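Local coordinates for protein glycosyltransferase (Streptomyces halstedii, PDB 3WAD) that belongs to the glycosyltransferases of the GT-B fold, with two Rossmann-like domains, and pairs with a second copy of itself, at residues 32-37 against 113-118; 38-43 against 50-55; 3-8 against 18-23; 138-141 against 146-149. All blocks are in the same frame, centred on the assembly; numbering follows the deposited sequence.

Interaction 1: residues 32-37 against 113-118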
loop_
_atom_site.group_PDB
_atom_site.type_symbol
_atom_site.label_atom_id
_atom_site.label_comp_id
_atom_site.label_asym_id
_atom_site.label_seq_id
_atom_site.Cartn_x
_atom_site.Cartn_y
_atom_site.Cartn_z
ATOM N N HIS B 32 0.120 -9.800 -7.497
ATOM C CA HIS B 32 -0.234 -10.781 -6.503
ATOM C C HIS B 32 0.966 -11.039 -5.559
ATOM O O HIS B 32 2.115 -11.282 -6.042
ATOM C CB HIS B 32 -0.658 -12.120 -7.167
ATOM C CG HIS B 32 -2.009 -12.078 -7.829
ATOM N ND1 HIS B 32 -2.473 -13.104 -8.623
ATOM C CD2 HIS B 32 -2.993 -11.151 -7.809
ATOM C CE1 HIS B 32 -3.694 -12.821 -9.038
ATOM N NE2 HIS B 32 -4.017 -11.627 -8.590
ATOM N N ILE B 33 0.709 -11.066 -4.244
ATOM C CA ILE B 33 1.770 -11.456 -3.282
ATOM C C ILE B 33 1.473 -12.862 -2.789
ATOM O O ILE B 33 0.465 -13.089 -2.038
ATOM C CB ILE B 33 1.930 -10.468 -2.011
ATOM C CG1 ILE B 33 1.829 -8.990 -2.439
ATOM C CG2 ILE B 33 3.196 -10.847 -1.130
ATOM C CD1 ILE B 33 3.002 -8.498 -3.405
ATOM N N ALA B 34 2.314 -13.803 -3.183
ATOM C CA ALA B 34 2.042 -15.176 -2.799
ATOM C C ALA B 34 2.958 -15.470 -1.653
ATOM O O ALA B 34 4.162 -15.206 -1.757
ATOM C CB ALA B 34 2.348 -16.146 -4.015
ATOM N N SER B 35 2.420 -16.080 -0.593
ATOM C CA SER B 35 3.196 -16.436 0.573
ATOM C C SER B 35 2.406 -17.505 1.311
ATOM O O SER B 35 1.210 -17.777 0.954
ATOM C CB SER B 35 3.457 -15.161 1.420
ATOM O OG SER B 35 4.404 -15.327 2.472
ATOM N N HIS B 36 3.034 -18.162 2.281
ATOM C CA HIS B 36 2.304 -19.089 3.171
ATOM C C HIS B 36 1.112 -18.419 3.862
ATOM O O HIS B 36 1.073 -17.203 4.022
ATOM C CB HIS B 36 3.211 -19.754 4.218
ATOM C CG HIS B 36 4.523 -20.263 3.673
ATOM N ND1 HIS B 36 5.591 -19.433 3.409
ATOM C CD2 HIS B 36 4.950 -21.525 3.397
ATOM C CE1 HIS B 36 6.615 -20.147 2.986
ATOM N NE2 HIS B 36 6.262 -21.422 2.981
ATOM N N PRO B 37 0.113 -19.229 4.244
ATOM C CA PRO B 37 -1.139 -18.686 4.830
ATOM C C PRO B 37 -0.893 -17.802 6.039
ATOM O O PRO B 37 -1.586 -16.761 6.195
ATOM C CB PRO B 37 -1.935 -19.946 5.200
ATOM C CG PRO B 37 -1.432 -21.025 4.258
ATOM C CD PRO B 37 0.010 -20.665 3.922
ATOM N N ALA B 113 4.406 -26.419 -5.388
ATOM C CA ALA B 113 3.331 -26.906 -6.295
ATOM C C ALA B 113 2.150 -25.872 -6.385
ATOM O O ALA B 113 1.697 -25.422 -7.530
ATOM C CB ALA B 113 2.921 -28.305 -5.853
ATOM N N ASP B 114 1.729 -25.359 -5.220
ATOM C CA ASP B 114 0.710 -24.282 -5.235
ATOM C C ASP B 114 1.166 -23.113 -5.996
ATOM O O ASP B 114 0.369 -22.525 -6.723
ATOM C CB ASP B 114 0.279 -23.771 -3.837
ATOM C CG ASP B 114 -0.517 -24.790 -3.072
ATOM O OD1 ASP B 114 -0.533 -25.970 -3.519
ATOM O OD2 ASP B 114 -1.097 -24.433 -2.002
ATOM N N LEU B 115 2.413 -22.667 -5.819
ATOM C CA LEU B 115 2.826 -21.483 -6.632
ATOM C C LEU B 115 2.913 -21.779 -8.175
ATOM O O LEU B 115 2.601 -20.906 -8.984
ATOM C CB LEU B 115 4.147 -20.827 -6.140
ATOM C CG LEU B 115 4.553 -19.481 -6.754
ATOM C CD1 LEU B 115 3.627 -18.336 -6.265
ATOM C CD2 LEU B 115 5.998 -19.118 -6.353
ATOM N N VAL B 116 3.448 -22.947 -8.541
ATOM C CA VAL B 116 3.444 -23.358 -9.990
ATOM C C VAL B 116 2.003 -23.377 -10.593
ATOM O O VAL B 116 1.725 -22.708 -11.603
ATOM C CB VAL B 116 4.119 -24.685 -10.194
ATOM C CG1 VAL B 116 4.109 -25.046 -11.719
ATOM C CG2 VAL B 116 5.610 -24.627 -9.685
ATOM N N ALA B 117 1.095 -24.076 -9.903
ATOM C CA ALA B 117 -0.328 -24.090 -10.285
ATOM C C ALA B 117 -0.884 -22.717 -10.515
ATOM O O ALA B 117 -1.532 -22.519 -11.537
ATOM C CB ALA B 117 -1.191 -24.857 -9.293
ATOM N N HIS B 118 -0.640 -21.750 -9.597
ATOM C CA HIS B 118 -1.047 -20.338 -9.785
ATOM C C HIS B 118 -0.374 -19.655 -10.963
ATOM O O HIS B 118 -0.980 -18.796 -11.684
ATOM C CB HIS B 118 -0.781 -19.497 -8.510
ATOM C CG HIS B 118 -1.333 -18.101 -8.590
ATOM N ND1 HIS B 118 -2.684 -17.856 -8.632
ATOM C CD2 HIS B 118 -0.731 -16.884 -8.625
ATOM C CE1 HIS B 118 -2.896 -16.554 -8.722
ATOM N NE2 HIS B 118 -1.725 -15.934 -8.725
#
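H32 and H118 turn their rings to one another through different first torsions: CG of H118 lies anti to the backbone N (chi1 -173°), while CG of H32 is anti to its carbonyl carbon (chi1 -73°). The two side chains, one on strand 30-35 and the other on helix 109-122, cross at about a right angle and meet rim to rim. ND1 of H32 and NE2 of H118 are 2.9 Å apart in a hydrogen bond that either could donate. Each nitrogen reaches the edge of the partner ring near its plane, and the ring planes are inclined by 37°, with centroids 5.0 Å apart, so neither ring covers the face of the other. W122, one turn further along the same helix, stacks on H32 and also meets H118, joining both imidazoles in one aromatic cluster.

A turn before H118, L115 sends its CD1 branch down to the methyl of A34; at 3.4 Å, CD1 to A34 CB is tighter than a usual van der Waals contact. L115 also packs on L4 and T6 of strand 2-6 and on A135 and A139 of helix 135-141.

In this buried setting one of the two bonded nitrogens must carry the hydrogen and the other accept it. ND1 of H32 and NE2 of H118 are unlikely to carry a proton at the same time, so the protonation states of the two rings are probably coupled.

Interaction 2: residues 38-43 against 50-55; sequences DNVQAI and AVPVGN
I43 and V40, one turn apart on helix 40-44, pack on A50 of strand 49-52, and V40 also on P52, in a wholly apolar contact. I43 meets the A50 methyl with three of its carbons, CB, CG2 and CD1, all from one side. Its CB already lies 3.9 Å from A50 CB. From there the chain divides: CG2, anti to the backbone N, runs to 3.8 Å from A50 CB and also comes beside A50 N. The other branch leaves through CG1, which is anti to the carbonyl carbon (chi1 -68°), and runs on extended (chi2 156°), which carries CD1 to 3.9 Å from A50 CB.

V40 works with a single methyl. Its CG2 touches A50 CB at 3.9 Å and P52 CG at 3.7 Å, bridging the alanine and the proline ring, which V40 passes at a slant. The CA atoms of V40 and A50 are 5.9 Å apart, consistent with the small side chain of A50.

I43 continues inward to I33 and S35 of strand 30-35 and to L14 of helix 11-16. V40 and P52, by contrast, also pack on V234 of the second subunit, and A50 pairs in a parallel ladder with a strand of that chain, which carries the sheet across the interface. Strand 30-35, helix 40-44 and strand 49-52 form a beta-alpha-beta unit, and the contact is the helix-on-sheet packing of such a crossover, at the outermost strand that this chain gives to the sheet of its N-terminal Rossmann-like domain.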
loop_
_atom_site.group_PDB
_atom_site.type_symbol
_atom_site.label_atom_id
_atom_site.label_comp_id
_atom_site.label_asym_id
_atom_site.label_seq_id
_atom_site.Cartn_x
_atom_site.Cartn_y
_atom_site.Cartn_z
ATOM N N ASP B 38 0.119 -18.140 6.853
ATOM C CA ASP B 38 0.430 -17.326 8.005
ATOM C C ASP B 38 0.996 -15.951 7.676
ATOM O O ASP B 38 1.191 -15.146 8.578
ATOM C CB ASP B 38 1.325 -18.065 9.071
ATOM C CG ASP B 38 2.585 -18.679 8.497
ATOM O OD1 ASP B 38 2.634 -19.119 7.322
ATOM O OD2 ASP B 38 3.570 -18.731 9.252
ATOM N N ASN B 39 1.279 -15.655 6.407
ATOM C CA ASN B 39 1.747 -14.300 6.107
ATOM C C ASN B 39 0.574 -13.486 5.552
ATOM O O ASN B 39 0.747 -12.339 5.259
ATOM C CB ASN B 39 2.908 -14.292 5.068
ATOM C CG ASN B 39 3.849 -13.091 5.218
ATOM O OD1 ASN B 39 3.901 -12.448 6.242
ATOM N ND2 ASN B 39 4.641 -12.832 4.176
ATOM N N VAL B 40 -0.622 -14.056 5.452
ATOM C CA VAL B 40 -1.718 -13.324 4.828
ATOM C C VAL B 40 -2.124 -12.061 5.575
ATOM O O VAL B 40 -2.324 -10.983 5.011
ATOM C CB VAL B 40 -2.913 -14.257 4.522
ATOM C CG1 VAL B 40 -4.257 -13.420 4.330
ATOM C CG2 VAL B 40 -2.593 -15.156 3.259
ATOM N N GLN B 41 -2.194 -12.132 6.881
ATOM C CA GLN B 41 -2.576 -10.957 7.572
ATOM C C GLN B 41 -1.594 -9.785 7.334
ATOM O O GLN B 41 -2.032 -8.575 7.258
ATOM C CB GLN B 41 -2.667 -11.261 9.086
ATOM C CG GLN B 41 -3.067 -9.999 9.894
ATOM C CD GLN B 41 -4.432 -9.538 9.501
ATOM O OE1 GLN B 41 -5.346 -10.340 9.451
ATOM N NE2 GLN B 41 -4.586 -8.239 9.184
ATOM N N ALA B 42 -0.299 -10.089 7.373
ATOM C CA ALA B 42 0.732 -9.088 7.129
ATOM C C ALA B 42 0.573 -8.506 5.688
ATOM O O ALA B 42 0.800 -7.315 5.483
ATOM C CB ALA B 42 2.149 -9.671 7.290
ATOM N N ILE B 43 0.234 -9.352 4.706
ATOM C CA ILE B 43 0.116 -8.825 3.347
ATOM C C ILE B 43 -1.078 -7.884 3.321
ATOM O O ILE B 43 -1.019 -6.798 2.741
ATOM C CB ILE B 43 -0.072 -9.949 2.300
ATOM C CG1 ILE B 43 1.203 -10.815 2.177
ATOM C CG2 ILE B 43 -0.404 -9.296 0.945
ATOM C CD1 ILE B 43 1.029 -12.215 1.660
ATOM N N ALA B 50 -3.135 -10.873 -1.311
ATOM C CA ALA B 50 -2.459 -12.048 -0.894
ATOM C C ALA B 50 -2.987 -13.230 -1.645
ATOM O O ALA B 50 -4.229 -13.408 -1.798
ATOM C CB ALA B 50 -2.689 -12.257 0.603
ATOM N N VAL B 51 -2.057 -14.101 -2.071
ATOM C CA VAL B 51 -2.397 -15.361 -2.689
ATOM C C VAL B 51 -1.737 -16.456 -1.847
ATOM O O VAL B 51 -0.547 -16.672 -1.960
ATOM C CB VAL B 51 -1.892 -15.368 -4.192
ATOM C CG1 VAL B 51 -2.256 -16.652 -4.929
ATOM C CG2 VAL B 51 -2.421 -14.146 -4.911
ATOM N N PRO B 52 -2.498 -17.090 -0.947
ATOM C CA PRO B 52 -1.911 -18.067 -0.021
ATOM C C PRO B 52 -1.447 -19.313 -0.776
ATOM O O PRO B 52 -2.174 -19.811 -1.662
ATOM C CB PRO B 52 -3.061 -18.448 0.919
ATOM C CG PRO B 52 -4.155 -17.364 0.695
ATOM C CD PRO B 52 -3.915 -16.755 -0.667
ATOM N N VAL B 53 -0.261 -19.828 -0.424
ATOM C CA VAL B 53 0.322 -21.010 -1.095
ATOM C C VAL B 53 0.964 -21.904 -0.053
ATOM O O VAL B 53 1.604 -21.429 0.883
ATOM C CB VAL B 53 1.336 -20.558 -2.224
ATOM C CG1 VAL B 53 0.624 -20.079 -3.421
ATOM C CG2 VAL B 53 2.341 -19.429 -1.786
ATOM N N GLY B 54 0.820 -23.217 -0.177
ATOM C CA GLY B 54 1.403 -24.120 0.812
ATOM C C GLY B 54 0.730 -24.046 2.174
ATOM O O GLY B 54 -0.370 -23.497 2.290
ATOM N N ASN B 55 1.378 -24.608 3.193
ATOM C CA ASN B 55 0.829 -24.710 4.569
ATOM C C ASN B 55 1.538 -23.682 5.392
ATOM O O ASN B 55 2.582 -23.200 4.928
ATOM C CB ASN B 55 1.048 -26.099 5.176
ATOM C CG ASN B 55 0.425 -27.247 4.304
ATOM O OD1 ASN B 55 1.119 -28.189 3.893
ATOM N ND2 ASN B 55 -0.870 -27.162 4.042
#

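Interaction 3: residues 3-8 against 18-23; sequences VLMTVF and VPLAWA
M5 lays its sulfur against A21, with SD 3.7 Å from A21 CB and 3.8 Å from A21 CA. The thioether reaches helix 18-27 from strand 2-6 as an extended arm with a hook at the end: CG is anti to the carbonyl carbon, chi2 is nearly straight, and the chain then bends at chi3 (66°). That last bend turns CE along the helix surface, where the methyl passes 4.0 Å from A21 N and stops 4.3 Å from CD2 of L20, a loose contact. L20 gets there by its terminal branch, since its CB does not point at the strand.

One long side chain thus spans the distance between a strand and a helix whose nearest CA atoms, those of M5 and A21, are 7.9 Å apart. A21, with its short side chain, lets the sulfur approach CA as well as CB, and all three residues are buried, so the contact is dispersive throughout.

Around it, I33 of strand 30-35 touches both M5 and A21, and V31 of that strand also lies against M5. The neighbouring L4 serves the other face of the sheet, packing on L115, H118 and W122 of helix 109-122. The next residue of helix 18-27, W22, stacks on W22 of the second subunit, so helix 18-27 packs on the sheet through A21 and L20 and forms part of the dimer interface through W22.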
loop_
_atom_site.group_PDB
_atom_site.type_symbol
_atom_site.label_atom_id
_atom_site.label_comp_id
_atom_site.label_asym_id
_atom_site.label_seq_id
_atom_site.Cartn_x
_atom_site.Cartn_y
_atom_site.Cartn_z
ATOM N N VAL B 3 2.230 -9.343 -12.341
ATOM C CA VAL B 3 3.476 -9.641 -11.609
ATOM C C VAL B 3 3.168 -10.561 -10.459
ATOM O O VAL B 3 2.389 -10.237 -9.564
ATOM C CB VAL B 3 4.075 -8.384 -11.058
ATOM C CG1 VAL B 3 5.537 -8.679 -10.393
ATOM C CG2 VAL B 3 4.133 -7.303 -12.119
ATOM N N LEU B 4 3.766 -11.714 -10.470
ATOM C CA LEU B 4 3.638 -12.606 -9.356
ATOM C C LEU B 4 4.876 -12.420 -8.428
ATOM O O LEU B 4 5.990 -12.796 -8.770
ATOM C CB LEU B 4 3.470 -14.051 -9.859
ATOM C CG LEU B 4 3.423 -15.180 -8.861
ATOM C CD1 LEU B 4 2.206 -14.961 -7.886
ATOM C CD2 LEU B 4 3.391 -16.595 -9.486
ATOM N N MET B 5 4.658 -11.858 -7.254
ATOM C CA MET B 5 5.734 -11.697 -6.255
ATOM C C MET B 5 5.598 -12.733 -5.194
ATOM O O MET B 5 4.467 -13.041 -4.782
ATOM C CB MET B 5 5.632 -10.344 -5.613
ATOM C CG MET B 5 5.601 -9.228 -6.702
ATOM S SD MET B 5 5.641 -7.545 -6.015
ATOM C CE MET B 5 7.289 -7.444 -5.255
ATOM N N THR B 6 6.719 -13.333 -4.773
ATOM C CA THR B 6 6.576 -14.384 -3.815
ATOM C C THR B 6 7.618 -14.161 -2.688
ATOM O O THR B 6 8.736 -13.745 -2.944
ATOM C CB THR B 6 6.588 -15.735 -4.461
ATOM O OG1 THR B 6 6.381 -16.758 -3.464
ATOM C CG2 THR B 6 7.913 -15.985 -5.243
ATOM N N VAL B 7 7.211 -14.414 -1.457
ATOM C CA VAL B 7 8.128 -14.283 -0.314
ATOM C C VAL B 7 7.700 -15.347 0.703
ATOM O O VAL B 7 6.481 -15.579 0.869
ATOM C CB VAL B 7 8.161 -12.816 0.228
ATOM C CG1 VAL B 7 6.787 -12.403 0.705
ATOM C CG2 VAL B 7 9.137 -12.673 1.412
ATOM N N PHE B 8 8.659 -16.024 1.367
ATOM C CA PHE B 8 8.305 -16.930 2.461
ATOM C C PHE B 8 7.625 -16.137 3.632
ATOM O O PHE B 8 7.739 -14.920 3.678
ATOM C CB PHE B 8 9.484 -17.808 2.951
ATOM C CG PHE B 8 10.516 -17.054 3.760
ATOM C CD1 PHE B 8 10.515 -17.142 5.166
ATOM C CD2 PHE B 8 11.426 -16.168 3.143
ATOM C CE1 PHE B 8 11.465 -16.361 5.953
ATOM C CE2 PHE B 8 12.384 -15.428 3.883
ATOM C CZ PHE B 8 12.421 -15.539 5.286
ATOM N N VAL B 18 7.389 -4.424 -0.144
ATOM C CA VAL B 18 6.102 -3.771 -0.155
ATOM C C VAL B 18 6.044 -2.490 -1.012
ATOM O O VAL B 18 5.122 -2.338 -1.761
ATOM C CB VAL B 18 5.543 -3.538 1.291
ATOM C CG1 VAL B 18 4.527 -2.343 1.385
ATOM C CG2 VAL B 18 4.910 -4.843 1.820
ATOM N N PRO B 19 6.982 -1.560 -0.831
ATOM C CA PRO B 19 7.050 -0.325 -1.630
ATOM C C PRO B 19 7.167 -0.692 -3.138
ATOM O O PRO B 19 6.413 -0.175 -3.941
ATOM C CB PRO B 19 8.298 0.373 -1.062
ATOM C CG PRO B 19 8.283 -0.124 0.469
ATOM C CD PRO B 19 8.026 -1.579 0.231
ATOM N N LEU B 20 7.947 -1.712 -3.476
ATOM C CA LEU B 20 8.025 -2.150 -4.916
ATOM C C LEU B 20 6.677 -2.737 -5.446
ATOM O O LEU B 20 6.211 -2.355 -6.521
ATOM C CB LEU B 20 9.161 -3.165 -5.118
ATOM C CG LEU B 20 9.274 -3.586 -6.597
ATOM C CD1 LEU B 20 9.579 -2.384 -7.476
ATOM C CD2 LEU B 20 10.205 -4.679 -6.868
ATOM N N ALA B 21 6.052 -3.644 -4.714
ATOM C CA ALA B 21 4.655 -3.975 -4.983
ATOM C C ALA B 21 3.749 -2.805 -5.225
ATOM O O ALA B 21 3.005 -2.778 -6.249
ATOM C CB ALA B 21 4.067 -4.908 -3.935
ATOM N N TRP B 22 3.724 -1.863 -4.299
ATOM C CA TRP B 22 2.869 -0.721 -4.502
ATOM C C TRP B 22 3.237 0.217 -5.685
ATOM O O TRP B 22 2.312 0.754 -6.321
ATOM C CB TRP B 22 2.765 0.114 -3.236
ATOM C CG TRP B 22 1.537 -0.283 -2.412
ATOM C CD1 TRP B 22 1.522 -0.994 -1.217
ATOM C CD2 TRP B 22 0.156 -0.023 -2.732
ATOM N NE1 TRP B 22 0.218 -1.157 -0.779
ATOM C CE2 TRP B 22 -0.640 -0.619 -1.698
ATOM C CE3 TRP B 22 -0.492 0.650 -3.792
ATOM C CZ2 TRP B 22 -2.045 -0.508 -1.656
ATOM C CZ3 TRP B 22 -1.909 0.750 -3.763
ATOM C CH2 TRP B 22 -2.666 0.179 -2.681
ATOM N N ALA B 23 4.536 0.427 -5.939
ATOM C CA ALA B 23 5.018 1.168 -7.161
ATOM C C ALA B 23 4.485 0.476 -8.419
ATOM O O ALA B 23 3.888 1.139 -9.264
ATOM C CB ALA B 23 6.548 1.296 -7.210
#

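Interaction 4: residues 138-141 against 146-149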
loop_
_atom_site.group_PDB
_atom_site.type_symbol
_atom_site.label_atom_id
_atom_site.label_comp_id
_atom_site.label_asym_id
_atom_site.label_seq_id
_atom_site.Cartn_x
_atom_site.Cartn_y
_atom_site.Cartn_z
ATOM N N ILE B 138 11.231 -21.639 -9.797
ATOM C CA ILE B 138 10.565 -22.865 -10.312
ATOM C C ILE B 138 9.227 -22.477 -11.023
ATOM O O ILE B 138 8.986 -22.810 -12.262
ATOM C CB ILE B 138 10.346 -23.881 -9.198
ATOM C CG1 ILE B 138 11.689 -24.209 -8.506
ATOM C CG2 ILE B 138 9.658 -25.185 -9.676
ATOM C CD1 ILE B 138 12.751 -24.825 -9.456
ATOM N N ALA B 139 8.393 -21.717 -10.288
ATOM C CA ALA B 139 7.108 -21.309 -10.839
ATOM C C ALA B 139 7.296 -20.504 -12.148
ATOM O O ALA B 139 6.584 -20.784 -13.137
ATOM C CB ALA B 139 6.308 -20.508 -9.825
ATOM N N ALA B 140 8.252 -19.564 -12.175
ATOM C CA ALA B 140 8.484 -18.671 -13.311
ATOM C C ALA B 140 8.872 -19.388 -14.585
ATOM O O ALA B 140 8.520 -18.921 -15.684
ATOM C CB ALA B 140 9.569 -17.642 -13.027
ATOM N N GLU B 141 9.644 -20.448 -14.410
ATOM C CA GLU B 141 10.225 -21.188 -15.498
ATOM C C GLU B 141 9.251 -22.241 -16.034
ATOM O O GLU B 141 9.475 -22.828 -17.072
ATOM C CB GLU B 141 11.490 -21.892 -15.004
ATOM C CG GLU B 141 12.561 -20.858 -14.667
ATOM C CD GLU B 141 13.504 -20.570 -15.794
ATOM O OE1 GLU B 141 14.479 -19.784 -15.570
ATOM O OE2 GLU B 141 13.274 -21.151 -16.895
ATOM N N PRO B 146 10.390 -14.384 -17.282
ATOM C CA PRO B 146 11.607 -13.883 -16.777
ATOM C C PRO B 146 11.330 -13.629 -15.223
ATOM O O PRO B 146 10.160 -13.326 -14.809
ATOM C CB PRO B 146 11.720 -12.576 -17.495
ATOM C CG PRO B 146 10.203 -12.174 -17.791
ATOM C CD PRO B 146 9.634 -13.388 -18.092
ATOM N N HIS B 147 12.343 -13.824 -14.367
ATOM C CA HIS B 147 12.129 -13.637 -12.893
ATOM C C HIS B 147 13.276 -12.832 -12.307
ATOM O O HIS B 147 14.455 -13.023 -12.667
ATOM C CB HIS B 147 11.884 -14.968 -12.199
ATOM C CG HIS B 147 12.854 -16.029 -12.599
ATOM N ND1 HIS B 147 14.032 -16.246 -11.913
ATOM C CD2 HIS B 147 12.869 -16.883 -13.652
ATOM C CE1 HIS B 147 14.711 -17.209 -12.510
ATOM N NE2 HIS B 147 14.007 -17.640 -13.539
ATOM N N VAL B 148 12.927 -11.919 -11.416
ATOM C CA VAL B 148 13.894 -11.052 -10.789
ATOM C C VAL B 148 14.083 -11.496 -9.325
ATOM O O VAL B 148 13.065 -11.556 -8.535
ATOM C CB VAL B 148 13.401 -9.644 -10.820
ATOM C CG1 VAL B 148 14.372 -8.719 -10.026
ATOM C CG2 VAL B 148 13.267 -9.178 -12.237
ATOM N N ARG B 149 15.337 -11.830 -8.969
ATOM C CA ARG B 149 15.667 -12.209 -7.599
ATOM C C ARG B 149 15.832 -10.909 -6.779
ATOM O O ARG B 149 16.719 -10.096 -7.065
ATOM C CB ARG B 149 16.873 -13.182 -7.557
ATOM C CG ARG B 149 17.302 -13.618 -6.111
ATOM C CD ARG B 149 18.471 -14.562 -6.158
ATOM N NE ARG B 149 19.612 -13.854 -6.727
ATOM C CZ ARG B 149 20.738 -13.559 -6.066
ATOM N NH1 ARG B 149 20.906 -13.945 -4.788
ATOM N NH2 ARG B 149 21.672 -12.846 -6.694
#
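Segment 138-141 of helix 135-141 lies against the start of strand 147-150, closest at A140 and H147, whose CA atoms are 6.2 Å apart. H147 carries most of the contact. Its CG sits between the backbone N and the carbonyl carbon (chi1 47°), which brings the imidazole up to the helix, where two adjacent residues receive it.

E141 takes the ring at its edge. NE2 of H147 donates to OE1 of E141 at 3.0 Å, and the bond is nearly straight, with an N-H...O angle of 169°. The oxygen lies in the plane of the imidazole, but the donor comes to it from the anti side of the carboxylate and somewhat out of its plane, the two flat groups being turned 65° apart. The glutamate chain, bent at chi2, also brings E141 CG to 3.7 Å from H147 NE2. A140 packs obliquely against the same ring: its CB is 3.4 Å from CD2 and 3.6 Å from CB of H147.

The second ring nitrogen is used as well, since ND1 of H147 is hydrogen-bonded to NE1 of W129. With a donor to E141 on one side and the tryptophan N-H on the other, the ring orientation is fixed from both nitrogens, consistent with a neutral imidazole protonated on NE2. S198 adds a weak hydrogen bond to OE1.

Helix 135-141 connects strands 126-130 and 147-150, neighbours in the parallel sheet, and the contact fastens the helix to the second strand of this beta-alpha-beta unit of a Rossmann-like domain.

All four contacts belong to one seven-stranded parallel sheet and its flanking helices. Along the chain interaction 3 comes first; interaction 2 then falls within the span bridged by interaction 1, and interaction 4 follows. Strands 49-52, 30-35 and 2-6 lie side by side, so interactions 1 and 2, with centres 9 Å apart, share backbone pairing such as I33 O to V51 N (2.7 Å), while S35 OG reaches V7 O to join interactions 1 and 3. L115 and V116 against A139 link interactions 1 and 4. Interactions 2 and 4 are furthest apart, about 19 Å between centres. Interactions 1 to 3 touch the second subunit, into which strand 49-52 extends the sheet; no other chain touches interaction 4.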